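Local coordinates for long form salivary protein D7L1 (PDB 3DXL) that binds and sequesters biogenic amines and leukotrienes of the host response, and so modulates blood feeding by the female mosquito, at residues Y153-E158 with Q174-T179; D167-L172 with M294-K299; V193-R198 with E242-Y247. One frame throughout, in Å; residues are numbered along the deposited sequence. Where two conformers were deposited one is given.

Contact 1 (Y153-E158 with Q174-T179); sequences YFEFCE and QIRQYT
E158 and R176 meet in a side-on bidentate salt bridge inside the biogenic amine pocket of the C-terminal odorant-binding-type domain, an all-helical fold of the PBP/GOBP family; both residues bind noradrenaline. NE of R176 donates to OE2 of E158 at 2.9 Å, and NH2 of R176 donates to OE1 of E158 at 2.8 Å, so each nitrogen has its own oxygen. Both oxygens are approached on the syn side, somewhat out of the carboxylate plane. The two flat groups lie 12° apart, nearly coplanar, and this pairing restrains the rotation of both. The side chains run at about a right angle to each other, R176 reaching across with its chain fully extended from CG to NE.

A second charge stands close by without bonding. OE2 of E155, one turn earlier on helix 153-161, is 4.5 Å from NH2 of R176 but too far off the guanidinium plane to accept a hydrogen bond; it probably adds a longer-range attraction. H189 and E268, two more residues that bind noradrenaline, have side chains near E158 and E155 respectively.

A disulfide and a helix end set the two partners in place. The disulfide C157-C192 ties helix 153-161 to helix 184-196 right beside E158. In the other segment, R176 sits in a type I turn from I175 to Y178 that closes helix 172-175 with a Schellman motif, Y178 taking the positive phi of the C-prime position. From there the hydroxyl of Y178 hydrogen-bonds to D265, which also binds noradrenaline. The helix end is closed by two backbone bonds, from T179 N to Q174 O at 3.1 Å and from Y178 N to I175 O at 3.0 Å.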
loop_
_atom_site.group_PDB
_atom_site.type_symbol
_atom_site.label_atom_id
_atom_site.label_comp_id
_atom_site.label_asym_id
_atom_site.label_seq_id
_atom_site.Cartn_x
_atom_site.Cartn_y
_atom_site.Cartn_z
ATOM N N TYR A 153 7.448 -5.586 5.325
ATOM C CA TYR A 153 6.249 -6.355 5.020
ATOM C C TYR A 153 6.590 -7.833 4.810
ATOM O O TYR A 153 5.828 -8.724 5.175
ATOM C CB TYR A 153 5.461 -5.797 3.820
ATOM C CG TYR A 153 3.988 -6.137 3.935
ATOM C CD1 TYR A 153 3.074 -5.187 4.390
ATOM C CD2 TYR A 153 3.511 -7.421 3.651
ATOM C CE1 TYR A 153 1.733 -5.498 4.547
ATOM C CE2 TYR A 153 2.183 -7.750 3.804
ATOM C CZ TYR A 153 1.290 -6.782 4.258
ATOM O OH TYR A 153 -0.040 -7.097 4.423
ATOM N N PHE A 154 7.743 -8.086 4.196
ATOM C CA PHE A 154 8.198 -9.460 3.987
ATOM C C PHE A 154 8.352 -10.185 5.327
ATOM O O PHE A 154 7.919 -11.330 5.465
ATOM C CB PHE A 154 9.527 -9.488 3.217
ATOM C CG PHE A 154 9.416 -9.135 1.747
ATOM C CD1 PHE A 154 10.005 -9.972 0.801
ATOM C CD2 PHE A 154 8.796 -7.971 1.301
ATOM C CE1 PHE A 154 9.950 -9.677 -0.554
ATOM C CE2 PHE A 154 8.747 -7.672 -0.078
ATOM C CZ PHE A 154 9.330 -8.527 -1.000
ATOM N N GLU A 155 8.968 -9.527 6.305
ATOM C CA GLU A 155 9.122 -10.118 7.632
ATOM C C GLU A 155 7.793 -10.379 8.310
ATOM O O GLU A 155 7.629 -11.400 8.970
ATOM C CB GLU A 155 10.033 -9.272 8.500
ATOM C CG GLU A 155 11.445 -9.302 7.997
ATOM C CD GLU A 155 12.413 -8.564 8.877
ATOM O OE1 GLU A 155 12.023 -8.103 9.977
ATOM O OE2 GLU A 155 13.584 -8.456 8.462
ATOM N N PHE A 156 6.838 -9.460 8.160
ATOM C CA PHE A 156 5.492 -9.686 8.683
ATOM C C PHE A 156 4.929 -11.018 8.169
ATOM O O PHE A 156 4.431 -11.826 8.955
ATOM C CB PHE A 156 4.568 -8.509 8.325
ATOM C CG PHE A 156 3.096 -8.863 8.346
ATOM C CD1 PHE A 156 2.432 -9.114 9.548
ATOM C CD2 PHE A 156 2.389 -8.983 7.158
ATOM C CE1 PHE A 156 1.093 -9.486 9.544
ATOM C CE2 PHE A 156 1.040 -9.338 7.156
ATOM C CZ PHE A 156 0.398 -9.592 8.351
ATOM N N CYS A 157 5.012 -11.241 6.858
ATOM C CA CYS A 157 4.490 -12.467 6.267
ATOM C C CYS A 157 5.294 -13.685 6.727
ATOM O O CYS A 157 4.719 -14.713 7.123
ATOM C CB CYS A 157 4.497 -12.374 4.745
ATOM S SG CYS A 157 3.388 -11.105 4.084
ATOM N N GLU A 158 6.619 -13.563 6.686
ATOM C CA GLU A 158 7.499 -14.655 7.120
ATOM C C GLU A 158 7.151 -15.094 8.536
ATOM O O GLU A 158 7.113 -16.292 8.829
ATOM C CB GLU A 158 8.942 -14.193 7.122
ATOM C CG GLU A 158 9.556 -14.033 5.762
ATOM C CD GLU A 158 10.977 -13.524 5.839
ATOM O OE1 GLU A 158 11.385 -13.006 6.893
ATOM O OE2 GLU A 158 11.702 -13.648 4.837
ATOM N N GLN A 174 15.879 -20.947 2.131
ATOM C CA GLN A 174 15.616 -21.170 0.716
ATOM C C GLN A 174 14.694 -20.085 0.151
ATOM O O GLN A 174 14.907 -19.609 -0.970
ATOM C CB GLN A 174 15.005 -22.557 0.505
ATOM C CG GLN A 174 15.948 -23.726 0.833
ATOM C CD GLN A 174 15.951 -24.097 2.310
ATOM O OE1 GLN A 174 14.894 -24.301 2.916
ATOM N NE2 GLN A 174 17.140 -24.185 2.896
ATOM N N ILE A 175 13.677 -19.700 0.922
ATOM C CA ILE A 175 12.696 -18.727 0.466
ATOM C C ILE A 175 13.360 -17.385 0.130
ATOM O O ILE A 175 13.083 -16.785 -0.921
ATOM C CB ILE A 175 11.561 -18.586 1.504
ATOM C CG1 ILE A 175 10.684 -19.840 1.470
ATOM C CG2 ILE A 175 10.716 -17.331 1.244
ATOM C CD1 ILE A 175 9.770 -20.000 2.662
ATOM N N ARG A 176 14.279 -16.948 0.983
ATOM C CA ARG A 176 14.934 -15.655 0.804
ATOM C C ARG A 176 15.932 -15.676 -0.345
ATOM O O ARG A 176 16.365 -14.620 -0.806
ATOM C CB ARG A 176 15.623 -15.202 2.085
ATOM C CG ARG A 176 14.666 -14.816 3.193
ATOM C CD ARG A 176 15.433 -14.204 4.331
ATOM N NE ARG A 176 14.554 -13.790 5.423
ATOM C CZ ARG A 176 14.975 -13.197 6.535
ATOM N NH1 ARG A 176 16.266 -12.934 6.708
ATOM N NH2 ARG A 176 14.100 -12.859 7.474
ATOM N N GLN A 177 16.285 -16.877 -0.799
ATOM C CA GLN A 177 17.157 -17.043 -1.970
ATOM C C GLN A 177 16.358 -17.320 -3.248
ATOM O O GLN A 177 16.893 -17.824 -4.246
ATOM C CB GLN A 177 18.205 -18.132 -1.714
ATOM C CG GLN A 177 19.175 -17.794 -0.587
ATOM C CD GLN A 177 20.206 -18.875 -0.364
ATOM O OE1 GLN A 177 21.195 -18.968 -1.093
ATOM N NE2 GLN A 177 19.978 -19.704 0.643
ATOM N N TYR A 178 15.073 -16.977 -3.214
ATOM C CA TYR A 178 14.194 -17.061 -4.395
ATOM C C TYR A 178 13.912 -18.485 -4.876
ATOM O O TYR A 178 13.587 -18.696 -6.036
ATOM C CB TYR A 178 14.696 -16.170 -5.550
ATOM C CG TYR A 178 14.523 -14.694 -5.264
ATOM C CD1 TYR A 178 13.287 -14.065 -5.454
ATOM C CD2 TYR A 178 15.580 -13.930 -4.789
ATOM C CE1 TYR A 178 13.116 -12.718 -5.183
ATOM C CE2 TYR A 178 15.424 -12.574 -4.506
ATOM C CZ TYR A 178 14.181 -11.969 -4.719
ATOM O OH TYR A 178 13.981 -10.621 -4.461
ATOM N N THR A 179 14.017 -19.461 -3.981
ATOM C CA THR A 179 13.520 -20.799 -4.277
ATOM C C THR A 179 11.995 -20.769 -4.247
ATOM O O THR A 179 11.387 -20.317 -3.270
ATOM C CB THR A 179 14.075 -21.835 -3.290
ATOM O OG1 THR A 179 15.468 -21.989 -3.553
ATOM C CG2 THR A 179 13.402 -23.184 -3.458
#

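Contact 2 (D167-L172 with M294-K299); sequences DKRQQL and MEIDGK
R169 takes hold of D297 through NE and NH2, a side-on salt bridge between a helix-like turn and a beta hairpin. NE of R169 lies 2.7 Å from OD2 of D297 and NH2 of R169 lies 3.0 Å from OD1 of D297; both oxygens use their syn lone pairs, and both hydrogen bonds are almost straight, with N-H...O angles of 172° and 169°. With CG anti to the backbone N (chi1 -169°) and a bend at chi2, the arginine turns its edge to the carboxylate. Next to the bridge is an apolar contact, CD1 of I296 touching CB of L172 at 3.8 Å. CG2 of I296 comes to 4.0 Å from NE of R169, and CD1 of L172 lies against one face of the guanidinium, toward its rim.

One shell further out, NH1 of R169 donates to Y162 O and N159 OD1, which fixes the far side of the guanidinium. D297 is held at the corner of a type I' turn, I296 to K299, with both backbone bonds between these two residues made. Near the C-terminus, the hairpin 295-296/299-300 thus closes on the C-terminal domain, fastened onto the connection from helix 153-161 to helix 172-175, with I296 next to R176, which binds noradrenaline.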
loop_
_atom_site.group_PDB
_atom_site.type_symbol
_atom_site.label_atom_id
_atom_site.label_comp_id
_atom_site.label_asym_id
_atom_site.label_seq_id
_atom_site.Cartn_x
_atom_site.Cartn_y
_atom_site.Cartn_z
ATOM N N ASP A 167 9.706 -25.334 13.711
ATOM C CA ASP A 167 10.434 -26.162 12.760
ATOM C C ASP A 167 10.295 -25.673 11.309
ATOM O O ASP A 167 10.958 -26.190 10.414
ATOM C CB ASP A 167 10.010 -27.635 12.893
ATOM C CG ASP A 167 8.539 -27.871 12.568
ATOM O OD1 ASP A 167 7.821 -26.928 12.162
ATOM O OD2 ASP A 167 8.092 -29.032 12.722
ATOM N N LYS A 168 9.433 -24.677 11.092
ATOM C CA LYS A 168 9.222 -24.075 9.771
ATOM C C LYS A 168 10.238 -22.985 9.452
ATOM O O LYS A 168 10.484 -22.679 8.279
ATOM C CB LYS A 168 7.806 -23.492 9.685
ATOM C CG LYS A 168 6.709 -24.544 9.781
ATOM C CD LYS A 168 5.365 -24.035 9.272
ATOM C CE LYS A 168 4.576 -23.282 10.337
ATOM N NZ LYS A 168 3.449 -22.475 9.764
ATOM N N ARG A 169 10.811 -22.391 10.489
ATOM C CA ARG A 169 11.660 -21.215 10.347
ATOM C C ARG A 169 12.802 -21.436 9.361
ATOM O O ARG A 169 13.153 -20.541 8.593
ATOM C CB ARG A 169 12.192 -20.778 11.717
ATOM C CG ARG A 169 12.860 -19.414 11.726
ATOM C CD ARG A 169 11.841 -18.341 11.386
ATOM N NE ARG A 169 12.282 -17.017 11.799
ATOM C CZ ARG A 169 11.547 -15.918 11.654
ATOM N NH1 ARG A 169 10.336 -15.990 11.120
ATOM N NH2 ARG A 169 12.025 -14.753 12.064
ATOM N N GLN A 170 13.356 -22.648 9.373
ATOM C CA GLN A 170 14.502 -23.018 8.533
ATOM C C GLN A 170 14.243 -22.844 7.039
ATOM O O GLN A 170 15.175 -22.633 6.272
ATOM C CB GLN A 170 14.942 -24.461 8.838
ATOM C CG GLN A 170 13.883 -25.524 8.525
ATOM C CD GLN A 170 14.279 -26.927 8.967
ATOM O OE1 GLN A 170 15.368 -27.402 8.655
ATOM N NE2 GLN A 170 13.386 -27.597 9.684
ATOM N N GLN A 171 12.980 -22.916 6.627
ATOM C CA GLN A 171 12.646 -22.769 5.216
ATOM C C GLN A 171 12.961 -21.381 4.671
ATOM O O GLN A 171 13.099 -21.211 3.465
ATOM C CB GLN A 171 11.186 -23.121 4.960
ATOM C CG GLN A 171 10.852 -24.584 5.219
ATOM C CD GLN A 171 9.445 -24.923 4.790
ATOM O OE1 GLN A 171 9.043 -24.665 3.656
ATOM N NE2 GLN A 171 8.682 -25.509 5.698
ATOM N N LEU A 172 13.086 -20.396 5.559
ATOM C CA LEU A 172 13.394 -19.041 5.112
ATOM C C LEU A 172 14.748 -18.971 4.403
ATOM O O LEU A 172 14.948 -18.105 3.563
ATOM C CB LEU A 172 13.328 -18.051 6.271
ATOM C CG LEU A 172 11.929 -17.807 6.843
ATOM C CD1 LEU A 172 12.014 -16.740 7.921
ATOM C CD2 LEU A 172 10.929 -17.394 5.757
ATOM N N MET A 294 24.192 -16.722 4.253
ATOM C CA MET A 294 22.945 -16.161 4.763
ATOM C C MET A 294 22.644 -16.622 6.189
ATOM O O MET A 294 22.939 -17.758 6.562
ATOM C CB MET A 294 21.777 -16.517 3.836
ATOM C CG MET A 294 20.431 -15.954 4.283
ATOM S SD MET A 294 19.088 -16.261 3.127
ATOM C CE MET A 294 19.427 -15.019 1.881
ATOM N N GLU A 295 22.051 -15.722 6.972
ATOM C CA GLU A 295 21.619 -16.018 8.332
ATOM C C GLU A 295 20.119 -15.799 8.504
ATOM O O GLU A 295 19.551 -14.868 7.928
ATOM C CB GLU A 295 22.369 -15.136 9.335
ATOM C CG GLU A 295 23.832 -15.502 9.541
ATOM C CD GLU A 295 24.544 -14.575 10.519
ATOM O OE1 GLU A 295 23.869 -13.801 11.234
ATOM O OE2 GLU A 295 25.791 -14.624 10.575
ATOM N N ILE A 296 19.487 -16.667 9.293
ATOM C CA ILE A 296 18.113 -16.456 9.753
ATOM C C ILE A 296 18.129 -16.435 11.282
ATOM O O ILE A 296 18.520 -17.418 11.915
ATOM C CB ILE A 296 17.130 -17.550 9.237
ATOM C CG1 ILE A 296 17.187 -17.688 7.706
ATOM C CG2 ILE A 296 15.698 -17.280 9.721
ATOM C CD1 ILE A 296 16.768 -16.454 6.915
ATOM N N ASP A 297 17.712 -15.308 11.860
ATOM C CA ASP A 297 17.741 -15.089 13.315
ATOM C C ASP A 297 19.108 -15.425 13.921
ATOM O O ASP A 297 19.192 -16.054 14.978
ATOM C CB ASP A 297 16.641 -15.893 14.026
ATOM C CG ASP A 297 15.300 -15.808 13.326
ATOM O OD1 ASP A 297 14.866 -14.688 12.971
ATOM O OD2 ASP A 297 14.676 -16.873 13.143
ATOM N N GLY A 298 20.172 -15.024 13.229
ATOM C CA GLY A 298 21.536 -15.274 13.691
ATOM C C GLY A 298 22.083 -16.656 13.368
ATOM O O GLY A 298 23.297 -16.872 13.453
ATOM N N LYS A 299 21.194 -17.589 13.013
ATOM C CA LYS A 299 21.590 -18.955 12.672
ATOM C C LYS A 299 22.051 -19.047 11.220
ATOM O O LYS A 299 21.415 -18.493 10.319
ATOM C CB LYS A 299 20.444 -19.942 12.921
ATOM C CG LYS A 299 19.990 -20.049 14.372
ATOM C CD LYS A 299 19.014 -21.204 14.549
ATOM C CE LYS A 299 18.543 -21.337 15.988
ATOM N NZ LYS A 299 17.504 -20.325 16.345
#

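Contact 3 (V193-R198 with E242-Y247)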
loop_
_atom_site.group_PDB
_atom_site.type_symbol
_atom_site.label_atom_id
_atom_site.label_comp_id
_atom_site.label_asym_id
_atom_site.label_seq_id
_atom_site.Cartn_x
_atom_site.Cartn_y
_atom_site.Cartn_z
ATOM N N VAL A 193 2.697 -11.695 0.698
ATOM C CA VAL A 193 3.730 -10.758 0.254
ATOM C C VAL A 193 3.277 -9.967 -0.979
ATOM O O VAL A 193 3.376 -8.738 -1.002
ATOM C CB VAL A 193 5.066 -11.475 -0.030
ATOM C CG1 VAL A 193 6.079 -10.510 -0.613
ATOM C CG2 VAL A 193 5.610 -12.109 1.243
ATOM N N MET A 194 2.782 -10.672 -1.993
ATOM C CA MET A 194 2.380 -10.027 -3.248
ATOM C C MET A 194 1.236 -9.030 -3.060
ATOM O O MET A 194 1.199 -7.993 -3.717
ATOM C CB MET A 194 2.009 -11.074 -4.302
ATOM C CG MET A 194 3.164 -11.970 -4.719
ATOM S SD MET A 194 4.374 -11.189 -5.816
ATOM C CE MET A 194 3.520 -11.284 -7.402
ATOM N N LYS A 195 0.306 -9.345 -2.161
ATOM C CA LYS A 195 -0.757 -8.393 -1.848
ATOM C C LYS A 195 -0.225 -7.249 -0.991
ATOM O O LYS A 195 -0.637 -6.099 -1.150
ATOM C CB LYS A 195 -1.942 -9.093 -1.184
ATOM C CG LYS A 195 -2.737 -9.892 -2.187
ATOM C CD LYS A 195 -3.859 -10.662 -1.544
ATOM C CE LYS A 195 -4.708 -11.356 -2.587
ATOM N NZ LYS A 195 -5.490 -12.463 -1.990
ATOM N N GLY A 196 0.714 -7.548 -0.100
ATOM C CA GLY A 196 1.280 -6.532 0.778
ATOM C C GLY A 196 2.088 -5.469 0.070
ATOM O O GLY A 196 2.191 -4.340 0.542
ATOM N N ILE A 197 2.687 -5.827 -1.062
ATOM C CA ILE A 197 3.379 -4.840 -1.891
ATOM C C ILE A 197 2.565 -4.441 -3.113
ATOM O O ILE A 197 3.066 -3.751 -3.998
ATOM C CB ILE A 197 4.783 -5.302 -2.295
ATOM C CG1 ILE A 197 4.695 -6.582 -3.170
ATOM C CG2 ILE A 197 5.623 -5.435 -1.024
ATOM C CD1 ILE A 197 6.007 -7.088 -3.725
ATOM N N ARG A 198 1.310 -4.891 -3.138
ATOM C CA ARG A 198 0.300 -4.399 -4.083
ATOM C C ARG A 198 0.535 -4.829 -5.535
ATOM O O ARG A 198 -0.016 -4.251 -6.463
ATOM C CB ARG A 198 0.122 -2.870 -3.949
ATOM C CG ARG A 198 -0.844 -2.437 -2.836
ATOM C CD ARG A 198 -0.294 -2.651 -1.426
ATOM N NE ARG A 198 -1.210 -2.136 -0.408
ATOM C CZ ARG A 198 -1.004 -2.181 0.901
ATOM N NH1 ARG A 198 0.093 -2.731 1.406
ATOM N NH2 ARG A 198 -1.914 -1.677 1.729
ATOM N N GLU A 242 -4.231 -18.984 -5.978
ATOM C CA GLU A 242 -2.917 -19.341 -6.505
ATOM C C GLU A 242 -2.320 -18.288 -7.419
ATOM O O GLU A 242 -1.191 -18.451 -7.901
ATOM C CB GLU A 242 -2.997 -20.672 -7.233
ATOM C CG GLU A 242 -3.163 -21.845 -6.291
ATOM C CD GLU A 242 -2.990 -23.177 -6.982
ATOM O OE1 GLU A 242 -3.321 -23.286 -8.184
ATOM O OE2 GLU A 242 -2.538 -24.124 -6.311
ATOM N N LYS A 243 -3.061 -17.204 -7.642
ATOM C CA LYS A 243 -2.618 -16.202 -8.599
ATOM C C LYS A 243 -1.348 -15.474 -8.151
ATOM O O LYS A 243 -0.445 -15.294 -8.970
ATOM C CB LYS A 243 -3.759 -15.252 -8.983
ATOM C CG LYS A 243 -4.839 -15.950 -9.822
ATOM C CD LYS A 243 -6.086 -15.106 -10.022
ATOM C CE LYS A 243 -5.904 -14.114 -11.141
ATOM N NZ LYS A 243 -7.025 -13.145 -11.205
ATOM N N SER A 244 -1.262 -15.089 -6.872
ATOM C CA SER A 244 -0.046 -14.441 -6.349
ATOM C C SER A 244 1.184 -15.313 -6.584
ATOM O O SER A 244 2.194 -14.865 -7.132
ATOM C CB SER A 244 -0.167 -14.149 -4.853
ATOM O OG SER A 244 -1.049 -13.067 -4.612
ATOM N N TRP A 245 1.077 -16.572 -6.171
ATOM C CA TRP A 245 2.172 -17.522 -6.335
ATOM C C TRP A 245 2.519 -17.726 -7.812
ATOM O O TRP A 245 3.697 -17.761 -8.179
ATOM C CB TRP A 245 1.795 -18.838 -5.663
ATOM C CG TRP A 245 2.800 -19.941 -5.859
ATOM C CD1 TRP A 245 3.938 -20.158 -5.128
ATOM C CD2 TRP A 245 2.747 -20.983 -6.845
ATOM N NE1 TRP A 245 4.595 -21.279 -5.602
ATOM C CE2 TRP A 245 3.894 -21.794 -6.659
ATOM C CE3 TRP A 245 1.853 -21.307 -7.874
ATOM C CZ2 TRP A 245 4.156 -22.923 -7.451
ATOM C CZ3 TRP A 245 2.123 -22.421 -8.671
ATOM C CH2 TRP A 245 3.263 -23.216 -8.450
ATOM N N HIS A 246 1.499 -17.846 -8.657
ATOM C CA HIS A 246 1.727 -17.983 -10.088
ATOM C C HIS A 246 2.600 -16.868 -10.651
ATOM O O HIS A 246 3.555 -17.128 -11.388
ATOM C CB HIS A 246 0.408 -18.032 -10.854
ATOM C CG HIS A 246 0.575 -17.928 -12.336
ATOM N ND1 HIS A 246 0.975 -18.992 -13.118
ATOM C CD2 HIS A 246 0.397 -16.883 -13.181
ATOM C CE1 HIS A 246 1.033 -18.607 -14.380
ATOM N NE2 HIS A 246 0.692 -17.331 -14.445
ATOM N N TYR A 247 2.259 -15.618 -10.330
ATOM C CA TYR A 247 3.017 -14.510 -10.875
ATOM C C TYR A 247 4.416 -14.429 -10.287
ATOM O O TYR A 247 5.374 -14.135 -11.010
ATOM C CB TYR A 247 2.248 -13.195 -10.718
ATOM C CG TYR A 247 1.161 -13.053 -11.759
ATOM C CD1 TYR A 247 1.477 -12.756 -13.080
ATOM C CD2 TYR A 247 -0.176 -13.243 -11.428
ATOM C CE1 TYR A 247 0.491 -12.636 -14.042
ATOM C CE2 TYR A 247 -1.179 -13.117 -12.394
ATOM C CZ TYR A 247 -0.830 -12.820 -13.688
ATOM O OH TYR A 247 -1.802 -12.691 -14.646
#
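M194 leans from helix 184-196 onto the first turn of helix 243-253, a helix-to-helix packing within the C-terminal PBP/GOBP-type domain, and S244 is the first residue it meets. CB of M194 touches OG of S244 at 3.7 Å and lies almost as near its CB. CG of M194 continues over the serine, 3.9 Å from the carbonyl O of S244. Bends at chi2 and chi3 (-75° and -79°) then fold the chain so that its tip turns back to helix 243-253: CE of M194 rests near that same carbonyl and 4.0 Å from CB of Y247, one helical turn on. All these are van der Waals contacts, with no hydrogen bond between the segments. The small serine at the nearest approach is consistent with the short separation, CA of M194 to CA of S244 5.9 Å.

The hydroxyl of S244 is hydrogen-bonded to D191, back on helix 184-196, so a polar tie joins the same two helices beside the methionine. D191 also pairs with NZ of K195, which reaches N204 too. Y247 points its hydroxyl to E236 and packs on helix 223-234, while V193 and I197 face helices 153-161 and 257-271.

Contacts 1 and 2 are partly buried and both turn on an arginine gripping a carboxylate side-on; contact 3 is buried and made by van der Waals contact, with no bond across it. Contacts 1 and 2 share helix 172-175, L172 serving one and Q174 and I175 lying in the other. They also adjoin: CG of E158 packs on CD2 of L172 at 3.6 Å, and CD1 of I296 lies 3.6 Å from NH1 of R176, so the hairpin packs against R176. Contact 3 meets contact 1 where V193 packs on F154 and lies beside C157, but does not touch contact 2. Contact 2 is the most peripheral of the three, contact 3 the nearest the chain's centre.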